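N2152 (Neocallimastix frontalis, PDB 5U22) is a family 39 glycoside hydrolase, with a TIM barrel and a beta sandwich, that probably acts on rare arabinosyl substrates. Local coordinates at residues C39-H44 with Y304-Y309; K86-L91 with S134-F139; E123-I128 with R172-N177. All coordinates share one frame; numbering follows the deposited sequence.

Contact 1: C39-H44 with Y304-Y309; sequences CASGAH and YFYKWY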
loop_
_atom_site.group_PDB
_atom_site.type_symbol
_atom_site.label_atom_id
_atom_site.label_comp_id
_atom_site.label_asym_id
_atom_site.label_seq_id
_atom_site.Cartn_x
_atom_site.Cartn_y
_atom_site.Cartn_z
ATOM N N CYS A 39 -3.479 -4.892 -3.151
ATOM C CA CYS A 39 -2.617 -3.835 -3.668
ATOM C C CYS A 39 -1.896 -3.086 -2.557
ATOM O O CYS A 39 -0.756 -2.660 -2.751
ATOM C CB CYS A 39 -3.425 -2.862 -4.535
ATOM S SG CYS A 39 -4.684 -1.864 -3.678
ATOM N N ALA A 40 -2.513 -2.945 -1.384
ATOM C CA ALA A 40 -1.918 -2.167 -0.306
ATOM C C ALA A 40 -1.024 -3.001 0.613
ATOM O O ALA A 40 -0.595 -2.494 1.653
ATOM C CB ALA A 40 -3.017 -1.473 0.514
ATOM N N SER A 41 -0.710 -4.248 0.240
ATOM C CA SER A 41 0.062 -5.151 1.099
ATOM C C SER A 41 1.548 -4.987 0.794
ATOM O O SER A 41 2.140 -5.735 0.008
ATOM C CB SER A 41 -0.367 -6.600 0.903
ATOM O OG SER A 41 -1.740 -6.796 1.174
ATOM N N GLY A 42 2.160 -3.998 1.443
ATOM C CA GLY A 42 3.591 -3.766 1.286
ATOM C C GLY A 42 4.038 -2.676 2.237
ATOM O O GLY A 42 3.216 -2.001 2.859
ATOM N N ALA A 43 5.363 -2.504 2.338
ATOM C CA ALA A 43 5.915 -1.506 3.255
ATOM C C ALA A 43 7.296 -1.044 2.806
ATOM O O ALA A 43 8.081 -1.822 2.262
ATOM C CB ALA A 43 6.009 -2.044 4.685
ATOM N N HIS A 44 7.578 0.233 3.064
ATOM C CA HIS A 44 8.898 0.814 2.830
ATOM C C HIS A 44 9.867 0.348 3.912
ATOM O O HIS A 44 9.579 0.494 5.099
ATOM C CB HIS A 44 8.788 2.338 2.834
ATOM C CG HIS A 44 10.048 3.038 2.440
ATOM N ND1 HIS A 44 10.827 2.608 1.390
ATOM C CD2 HIS A 44 10.655 4.143 2.936
ATOM C CE1 HIS A 44 11.868 3.412 1.260
ATOM N NE2 HIS A 44 11.782 4.358 2.180
ATOM N N TYR A 304 -2.237 -9.177 11.919
ATOM C CA TYR A 304 -3.440 -9.985 11.773
ATOM C C TYR A 304 -4.452 -9.327 10.837
ATOM O O TYR A 304 -5.128 -10.025 10.068
ATOM C CB TYR A 304 -4.046 -10.254 13.145
ATOM C CG TYR A 304 -3.207 -11.207 13.965
ATOM C CD1 TYR A 304 -2.285 -10.733 14.896
ATOM C CD2 TYR A 304 -3.327 -12.585 13.792
ATOM C CE1 TYR A 304 -1.505 -11.619 15.646
ATOM C CE2 TYR A 304 -2.552 -13.472 14.541
ATOM C CZ TYR A 304 -1.655 -12.979 15.465
ATOM O OH TYR A 304 -0.892 -13.872 16.192
ATOM N N PHE A 305 -4.564 -7.990 10.870
ATOM C CA PHE A 305 -5.462 -7.322 9.933
ATOM C C PHE A 305 -4.985 -7.508 8.496
ATOM O O PHE A 305 -5.783 -7.840 7.609
ATOM C CB PHE A 305 -5.621 -5.826 10.268
ATOM C CG PHE A 305 -6.783 -5.175 9.552
ATOM C CD1 PHE A 305 -8.091 -5.412 9.963
ATOM C CD2 PHE A 305 -6.573 -4.349 8.456
ATOM C CE1 PHE A 305 -9.162 -4.837 9.300
ATOM C CE2 PHE A 305 -7.641 -3.760 7.789
ATOM C CZ PHE A 305 -8.938 -4.014 8.207
ATOM N N TYR A 306 -3.680 -7.341 8.251
ATOM C CA TYR A 306 -3.170 -7.529 6.899
ATOM C C TYR A 306 -3.198 -8.994 6.476
ATOM O O TYR A 306 -3.249 -9.280 5.277
ATOM C CB TYR A 306 -1.763 -6.926 6.790
ATOM C CG TYR A 306 -1.821 -5.429 6.531
ATOM C CD1 TYR A 306 -2.118 -4.530 7.554
ATOM C CD2 TYR A 306 -1.616 -4.923 5.255
ATOM C CE1 TYR A 306 -2.185 -3.160 7.300
ATOM C CE2 TYR A 306 -1.676 -3.566 4.995
ATOM C CZ TYR A 306 -1.963 -2.690 6.014
ATOM O OH TYR A 306 -2.004 -1.344 5.723
ATOM N N LYS A 307 -3.188 -9.929 7.431
ATOM C CA LYS A 307 -3.366 -11.334 7.077
ATOM C C LYS A 307 -4.773 -11.579 6.540
ATOM O O LYS A 307 -4.950 -12.270 5.525
ATOM C CB LYS A 307 -3.072 -12.212 8.295
ATOM C CG LYS A 307 -3.427 -13.696 8.116
ATOM C CD LYS A 307 -2.439 -14.420 7.229
ATOM C CE LYS A 307 -2.777 -15.923 7.133
ATOM N NZ LYS A 307 -2.316 -16.498 5.852
ATOM N N TRP A 308 -5.789 -11.025 7.213
ATOM C CA TRP A 308 -7.153 -11.082 6.690
ATOM C C TRP A 308 -7.200 -10.551 5.269
ATOM O O TRP A 308 -7.810 -11.151 4.374
ATOM C CB TRP A 308 -8.081 -10.241 7.558
ATOM C CG TRP A 308 -8.449 -10.796 8.875
ATOM C CD1 TRP A 308 -8.243 -12.057 9.333
ATOM C CD2 TRP A 308 -9.104 -10.083 9.922
ATOM N NE1 TRP A 308 -8.744 -12.182 10.611
ATOM C CE2 TRP A 308 -9.277 -10.978 10.994
ATOM C CE3 TRP A 308 -9.563 -8.765 10.058
ATOM C CZ2 TRP A 308 -9.898 -10.603 12.190
ATOM C CZ3 TRP A 308 -10.177 -8.395 11.242
ATOM C CH2 TRP A 308 -10.339 -9.310 12.293
ATOM N N TYR A 309 -6.549 -9.408 5.058
ATOM C CA TYR A 309 -6.524 -8.773 3.747
ATOM C C TYR A 309 -5.852 -9.668 2.718
ATOM O O TYR A 309 -6.396 -9.912 1.632
ATOM C CB TYR A 309 -5.793 -7.436 3.875
ATOM C CG TYR A 309 -5.660 -6.612 2.618
ATOM C CD1 TYR A 309 -6.710 -6.501 1.702
ATOM C CD2 TYR A 309 -4.495 -5.892 2.380
ATOM C CE1 TYR A 309 -6.592 -5.711 0.555
ATOM C CE2 TYR A 309 -4.366 -5.085 1.252
ATOM C CZ TYR A 309 -5.409 -4.996 0.345
ATOM O OH TYR A 309 -5.257 -4.189 -0.760
HETATM O O HOH W 1 -1.435 -8.471 3.402
#
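With CG anti to the backbone N, a chi1 of -180° extends the Y309 ring from helix 301-310 and brings OH to the backbone of C39 and A40. Y306, one turn earlier, has CG beside its N (chi1 -83°) and brings its ring edge to the carbonyl of the same alanine. The phenol oxygen Y309 OH accepts the backbone N-H of A40 over 3.1 Å, nearly straight at 174°, and this N lies near the plane of the ring at its edge. C39 N is just as near to Y309 OH, but its angle is too poor for a bond. The hydroxyl also pairs with E269 OE2 on helix 258-270; a phenylalanine at this position would lack it and would probably leave the A40 N-H and the E269 carboxylate without their shared partner. Nearer the ring carbons, A40 CB lies 3.9 Å from Y309 CE2, while S41 OG comes obliquely to 3.1 Å from that same CE2. Backbone bonds run from S41 to N65, just before strand 66-70, from A43 to R68 within it, and from G42 and H44 to I278 of strand 275-278. This is consistent with segment 39-44 filling the first-strand place in the TIM barrel, although it is no regular strand. Helix 301-310 packs outside this seam, and F305 and W308 carry it onto sandwich strands 341-347 and 368-376. At S41, centre of an inverse gamma turn, OG donates its proton to a water 2.8 Å away, which in turn donates to Y306 O at 2.7 Å. A40 O sits 3.7 Å from Y306 CE2, in the ring plane at its edge; Y247 OH is hydrogen-bonded to both A40 O and Y306 OH.

Contact 2: K86-L91 with S134-F139; sequences KVAQRL and SGLTNF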
loop_
_atom_site.group_PDB
_atom_site.type_symbol
_atom_site.label_atom_id
_atom_site.label_comp_id
_atom_site.label_asym_id
_atom_site.label_seq_id
_atom_site.Cartn_x
_atom_site.Cartn_y
_atom_site.Cartn_z
ATOM N N LYS A 86 19.205 -8.038 -2.197
ATOM C CA LYS A 86 19.006 -9.040 -1.155
ATOM C C LYS A 86 17.531 -9.192 -0.806
ATOM O O LYS A 86 17.062 -10.305 -0.541
ATOM C CB LYS A 86 19.806 -8.686 0.103
ATOM C CG LYS A 86 21.332 -8.661 -0.068
ATOM C CD LYS A 86 21.833 -9.739 -1.041
ATOM C CE LYS A 86 21.810 -11.144 -0.450
ATOM N NZ LYS A 86 21.438 -12.173 -1.476
ATOM N N VAL A 87 16.782 -8.088 -0.787
ATOM C CA VAL A 87 15.364 -8.179 -0.443
ATOM C C VAL A 87 14.602 -8.909 -1.541
ATOM O O VAL A 87 13.758 -9.777 -1.266
ATOM C CB VAL A 87 14.791 -6.774 -0.184
ATOM C CG1 VAL A 87 13.270 -6.823 -0.060
ATOM C CG2 VAL A 87 15.407 -6.185 1.075
ATOM N N ALA A 88 14.897 -8.575 -2.807
ATOM C CA ALA A 88 14.276 -9.272 -3.928
ATOM C C ALA A 88 14.557 -10.768 -3.877
ATOM O O ALA A 88 13.690 -11.579 -4.223
ATOM C CB ALA A 88 14.761 -8.678 -5.252
ATOM N N GLN A 89 15.752 -11.163 -3.429
ATOM C CA GLN A 89 16.016 -12.598 -3.313
ATOM C C GLN A 89 15.143 -13.238 -2.240
ATOM O O GLN A 89 14.618 -14.340 -2.439
ATOM C CB GLN A 89 17.493 -12.858 -3.021
ATOM C CG GLN A 89 17.831 -14.344 -2.884
ATOM C CD GLN A 89 17.547 -15.171 -4.144
ATOM O OE1 GLN A 89 17.948 -14.806 -5.252
ATOM N NE2 GLN A 89 16.864 -16.302 -3.969
ATOM N N ARG A 90 14.982 -12.575 -1.092
ATOM C CA ARG A 90 14.083 -13.116 -0.080
ATOM C C ARG A 90 12.675 -13.269 -0.632
ATOM O O ARG A 90 12.001 -14.271 -0.367
ATOM C CB ARG A 90 14.066 -12.228 1.169
ATOM C CG ARG A 90 15.432 -12.012 1.808
ATOM C CD ARG A 90 15.290 -11.487 3.236
ATOM N NE ARG A 90 14.809 -12.539 4.128
ATOM C CZ ARG A 90 14.447 -12.350 5.395
ATOM N NH1 ARG A 90 14.499 -11.135 5.936
ATOM N NH2 ARG A 90 14.029 -13.378 6.122
ATOM N N LEU A 91 12.222 -12.292 -1.423
ATOM C CA LEU A 91 10.840 -12.269 -1.894
ATOM C C LEU A 91 10.534 -13.349 -2.922
ATOM O O LEU A 91 9.354 -13.590 -3.203
ATOM C CB LEU A 91 10.512 -10.890 -2.480
ATOM C CG LEU A 91 10.307 -9.799 -1.425
ATOM C CD1 LEU A 91 10.251 -8.413 -2.073
ATOM C CD2 LEU A 91 9.033 -10.071 -0.618
ATOM N N SER A 134 22.299 -10.156 -11.028
ATOM C CA SER A 134 21.549 -10.958 -10.064
ATOM C C SER A 134 20.631 -11.966 -10.751
ATOM O O SER A 134 20.301 -13.002 -10.165
ATOM C CB SER A 134 20.719 -10.051 -9.147
ATOM O OG SER A 134 19.550 -9.618 -9.832
ATOM N N GLY A 135 20.192 -11.681 -11.971
ATOM C CA GLY A 135 19.244 -12.534 -12.654
ATOM C C GLY A 135 17.810 -12.402 -12.186
ATOM O O GLY A 135 16.931 -13.057 -12.753
ATOM N N LEU A 136 17.543 -11.573 -11.176
ATOM C CA LEU A 136 16.194 -11.430 -10.652
ATOM C C LEU A 136 15.368 -10.517 -11.546
ATOM O O LEU A 136 15.876 -9.535 -12.095
ATOM C CB LEU A 136 16.231 -10.869 -9.229
ATOM C CG LEU A 136 17.001 -11.713 -8.207
ATOM C CD1 LEU A 136 17.501 -10.830 -7.077
ATOM C CD2 LEU A 136 16.132 -12.839 -7.663
ATOM N N THR A 137 14.092 -10.858 -11.700
ATOM C CA THR A 137 13.157 -10.021 -12.441
ATOM C C THR A 137 11.918 -9.697 -11.611
ATOM O O THR A 137 10.899 -9.294 -12.170
ATOM C CB THR A 137 12.750 -10.685 -13.760
ATOM O OG1 THR A 137 12.316 -12.030 -13.504
ATOM C CG2 THR A 137 13.920 -10.701 -14.744
ATOM N N ASN A 138 11.971 -9.870 -10.286
ATOM C CA ASN A 138 10.835 -9.499 -9.449
ATOM C C ASN A 138 10.952 -8.084 -8.894
ATOM O O ASN A 138 10.400 -7.787 -7.825
ATOM C CB ASN A 138 10.632 -10.517 -8.322
ATOM C CG ASN A 138 11.852 -10.690 -7.436
ATOM O OD1 ASN A 138 12.966 -10.325 -7.805
ATOM N ND2 ASN A 138 11.644 -11.263 -6.250
ATOM N N PHE A 139 11.652 -7.199 -9.594
ATOM C CA PHE A 139 11.599 -5.793 -9.247
ATOM C C PHE A 139 10.372 -5.154 -9.881
ATOM O O PHE A 139 9.941 -5.530 -10.975
ATOM C CB PHE A 139 12.864 -5.067 -9.703
ATOM C CG PHE A 139 14.126 -5.703 -9.216
ATOM C CD1 PHE A 139 14.554 -5.519 -7.912
ATOM C CD2 PHE A 139 14.886 -6.497 -10.068
ATOM C CE1 PHE A 139 15.736 -6.101 -7.464
ATOM C CE2 PHE A 139 16.050 -7.095 -9.627
ATOM C CZ PHE A 139 16.479 -6.893 -8.319
HETATM O O HOH W 2 8.953 -12.742 -5.839
#
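The amide of N138 has A88 O almost in its plane, while A88 CB sits off that plane near OD1, so that its two ends meet different atoms of one residue. N138 ND2 donates to A88 O over 2.9 Å at 171°, although the donor stands 25° off the plane of the alanine carbonyl. The other end, N138 OD1, rests 3.5 Å from A88 CB. This pose follows from a chi1 of 57°, which sets CG between the backbone N and the carbonyl carbon and folds the amide toward the helix. A88 CB also points into a small apolar group: F139 CE1 approaches it obliquely at 3.5 Å, and L136 CD1, one of the leucine's two methyls, lies 3.9 Å from A88 CB. The second methyl, L136 CD2, touches Q89 OE1 at 3.6 Å, where the glutamine, bent at chi2, crosses the leucine at about a right angle. An ST turn, L136 N bonded to S134 OG, shapes the chain just before. The contact thus joins helix 84-91 of the barrel's outer layer to the loop that leads from helix 117-134 into strand 139-143, and N138 is also backbone-bonded to V99 of strand 98-102. N138 ND2 also donates to a water 3.1 Å away that is linked to L91 O. The amide nitrogen therefore serves two carbonyls of segment 86-91, A88 O directly and L91 O through water, whereas N138 OD1, buried by the contact with no polar partner in the model, faces the A88 methyl.

Contact 3: E123-I128 with R172-N177; sequences EIRSFI and RQIDPN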
loop_
_atom_site.group_PDB
_atom_site.type_symbol
_atom_site.label_atom_id
_atom_site.label_comp_id
_atom_site.label_asym_id
_atom_site.label_seq_id
_atom_site.Cartn_x
_atom_site.Cartn_y
_atom_site.Cartn_z
ATOM N N GLU A 123 26.932 5.778 -9.801
ATOM C CA GLU A 123 26.286 4.897 -8.832
ATOM C C GLU A 123 25.117 4.144 -9.454
ATOM O O GLU A 123 24.943 2.949 -9.200
ATOM C CB GLU A 123 25.826 5.702 -7.617
ATOM C CG GLU A 123 26.963 6.178 -6.737
ATOM C CD GLU A 123 27.763 5.032 -6.173
ATOM O OE1 GLU A 123 27.150 4.057 -5.699
ATOM O OE2 GLU A 123 29.008 5.096 -6.208
ATOM N N ILE A 124 24.305 4.826 -10.272
ATOM C CA ILE A 124 23.184 4.154 -10.926
ATOM C C ILE A 124 23.689 3.068 -11.863
ATOM O O ILE A 124 23.176 1.943 -11.851
ATOM C CB ILE A 124 22.290 5.174 -11.660
ATOM C CG1 ILE A 124 21.518 6.015 -10.640
ATOM C CG2 ILE A 124 21.304 4.478 -12.566
ATOM C CD1 ILE A 124 20.734 7.144 -11.269
ATOM N N ARG A 125 24.734 3.363 -12.652
ATOM C CA ARG A 125 25.265 2.358 -13.575
ATOM C C ARG A 125 25.778 1.138 -12.827
ATOM O O ARG A 125 25.547 -0.001 -13.246
ATOM C CB ARG A 125 26.395 2.936 -14.422
ATOM C CG ARG A 125 25.978 3.899 -15.495
ATOM C CD ARG A 125 27.233 4.394 -16.229
ATOM N NE ARG A 125 26.930 5.496 -17.125
ATOM C CZ ARG A 125 26.354 5.337 -18.310
ATOM N NH1 ARG A 125 26.005 4.126 -18.720
ATOM N NH2 ARG A 125 26.117 6.384 -19.083
ATOM N N SER A 126 26.520 1.362 -11.741
ATOM C CA SER A 126 26.998 0.244 -10.935
ATOM C C SER A 126 25.836 -0.561 -10.368
ATOM O O SER A 126 25.882 -1.798 -10.361
ATOM C CB SER A 126 27.899 0.746 -9.808
ATOM O OG SER A 126 28.257 -0.321 -8.948
ATOM N N PHE A 127 24.771 0.113 -9.910
ATOM C CA PHE A 127 23.628 -0.630 -9.388
ATOM C C PHE A 127 22.966 -1.455 -10.487
ATOM O O PHE A 127 22.610 -2.620 -10.274
ATOM C CB PHE A 127 22.590 0.291 -8.751
ATOM C CG PHE A 127 21.298 -0.419 -8.487
ATOM C CD1 PHE A 127 21.202 -1.314 -7.427
ATOM C CD2 PHE A 127 20.227 -0.300 -9.366
ATOM C CE1 PHE A 127 20.031 -2.038 -7.217
ATOM C CE2 PHE A 127 19.052 -1.022 -9.162
ATOM C CZ PHE A 127 18.957 -1.894 -8.087
ATOM N N ILE A 128 22.770 -0.853 -11.666
ATOM C CA ILE A 128 22.077 -1.554 -12.747
ATOM C C ILE A 128 22.878 -2.761 -13.212
ATOM O O ILE A 128 22.315 -3.807 -13.552
ATOM C CB ILE A 128 21.783 -0.587 -13.902
ATOM C CG1 ILE A 128 20.744 0.434 -13.445
ATOM C CG2 ILE A 128 21.253 -1.337 -15.108
ATOM C CD1 ILE A 128 19.444 -0.196 -12.988
ATOM N N ARG A 172 16.460 4.439 -19.541
ATOM C CA ARG A 172 15.942 3.849 -20.770
ATOM C C ARG A 172 17.058 3.254 -21.608
ATOM O O ARG A 172 16.831 2.297 -22.352
ATOM C CB ARG A 172 15.180 4.889 -21.588
ATOM C CG ARG A 172 13.842 5.301 -21.014
ATOM C CD ARG A 172 12.866 4.141 -20.895
ATOM N NE ARG A 172 11.503 4.641 -20.736
ATOM C CZ ARG A 172 10.567 4.068 -19.985
ATOM N NH1 ARG A 172 10.835 2.968 -19.306
ATOM N NH2 ARG A 172 9.360 4.609 -19.912
ATOM N N GLN A 173 18.261 3.809 -21.506
ATOM C CA GLN A 173 19.397 3.277 -22.241
ATOM C C GLN A 173 19.945 2.009 -21.586
ATOM O O GLN A 173 20.179 1.007 -22.270
ATOM C CB GLN A 173 20.491 4.344 -22.355
ATOM N N ILE A 174 20.154 2.023 -20.264
ATOM C CA ILE A 174 20.861 0.920 -19.622
ATOM C C ILE A 174 19.951 -0.141 -18.995
ATOM O O ILE A 174 20.437 -1.232 -18.677
ATOM C CB ILE A 174 21.865 1.431 -18.567
ATOM C CG1 ILE A 174 21.150 2.019 -17.340
ATOM C CG2 ILE A 174 22.817 2.461 -19.187
ATOM C CD1 ILE A 174 22.122 2.547 -16.279
ATOM N N ASP A 175 18.661 0.135 -18.802
ATOM C CA ASP A 175 17.718 -0.866 -18.286
ATOM C C ASP A 175 16.383 -0.694 -19.003
ATOM O O ASP A 175 15.356 -0.388 -18.387
ATOM C CB ASP A 175 17.574 -0.740 -16.764
ATOM C CG ASP A 175 16.922 -1.958 -16.117
ATOM O OD1 ASP A 175 16.625 -2.946 -16.829
ATOM O OD2 ASP A 175 16.712 -1.934 -14.872
ATOM N N PRO A 176 16.366 -0.895 -20.325
ATOM C CA PRO A 176 15.210 -0.457 -21.130
ATOM C C PRO A 176 13.915 -1.190 -20.817
ATOM O O PRO A 176 12.829 -0.643 -21.043
ATOM C CB PRO A 176 15.679 -0.727 -22.571
ATOM C CG PRO A 176 16.686 -1.815 -22.441
ATOM C CD PRO A 176 17.404 -1.537 -21.145
ATOM N N ASN A 177 13.988 -2.411 -20.303
ATOM C CA ASN A 177 12.779 -3.181 -20.061
ATOM C C ASN A 177 12.219 -2.996 -18.657
ATOM O O ASN A 177 11.191 -3.604 -18.325
ATOM C CB ASN A 177 13.068 -4.647 -20.354
ATOM C CG ASN A 177 13.511 -4.843 -21.779
ATOM O OD1 ASN A 177 12.899 -4.295 -22.701
ATOM N ND2 ASN A 177 14.592 -5.579 -21.970
#
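I174 reaches from the last turn of helix 160-174 toward R125 and I128, and its branches divide the contact between them. At CB the chain splits: chi1 of 70° puts CG1 between the backbone N and the carbonyl carbon, and leaves CG2 anti to that carbon. The CG2 methyl meets the guanidinium of the exposed R125 obliquely, with I174 CG2 3.6 Å from R125 NH1; the extended arginine crosses the isoleucine at about a right angle, and R125 CG also comes 4.2 Å from I174 CD1. Along the other branch, I174 CG1 packs 4.0 Å from I128 CG2. Because chi2 is -179°, CD1 is carried fully outward onto helix 117-134, where I174 CD1 lies 3.8 Å from I128 CG1 and 3.9 Å from I128 CB. A looser approach, 4.3 Å from I174 CD1 to I124 CG2, adds the residue one turn earlier. The two helices are successive members of the helical layer that wraps the TIM barrel: helix 117-134 leads into strand 139-143, and helix 160-174 follows that strand. N142 of the strand touches both I128 and D175, while I124 continues the helix pairing onto T167, L170 and L171. Across the two segments the attachment is made by van der Waals contact, without a hydrogen bond. I128 CG2 lies 3.7 Å from I174 O, and D175, the first residue to leave the helix, sets OD2 3.7 Å from I128 CD1. That carboxylate has its polar partner elsewhere, in a salt bridge from D175 OD2 to K131 NZ, one turn further along helix 117-134.

Contact 1 joins the ends of the barrel domain, and contacts 2 and 3 are nested along the chain inside the long loop it closes. Those two cross in sequence: 86-91, 123-128, 134-139, then 172-177. Both use the helix 117-134 region, contact 3 on the helix and contact 2 in the loop after it, which leads to strand 139-143. Their centres are 16 Å apart, with nearest atoms about 5 Å apart. Contact 1 lies 20 Å from contact 2 and 31 Å from contact 3, centre to centre, beside the sandwich. It sits at the probable closing seam of the barrel, whereas contacts 2 and 3 join neighbouring elements of its outer helical layer.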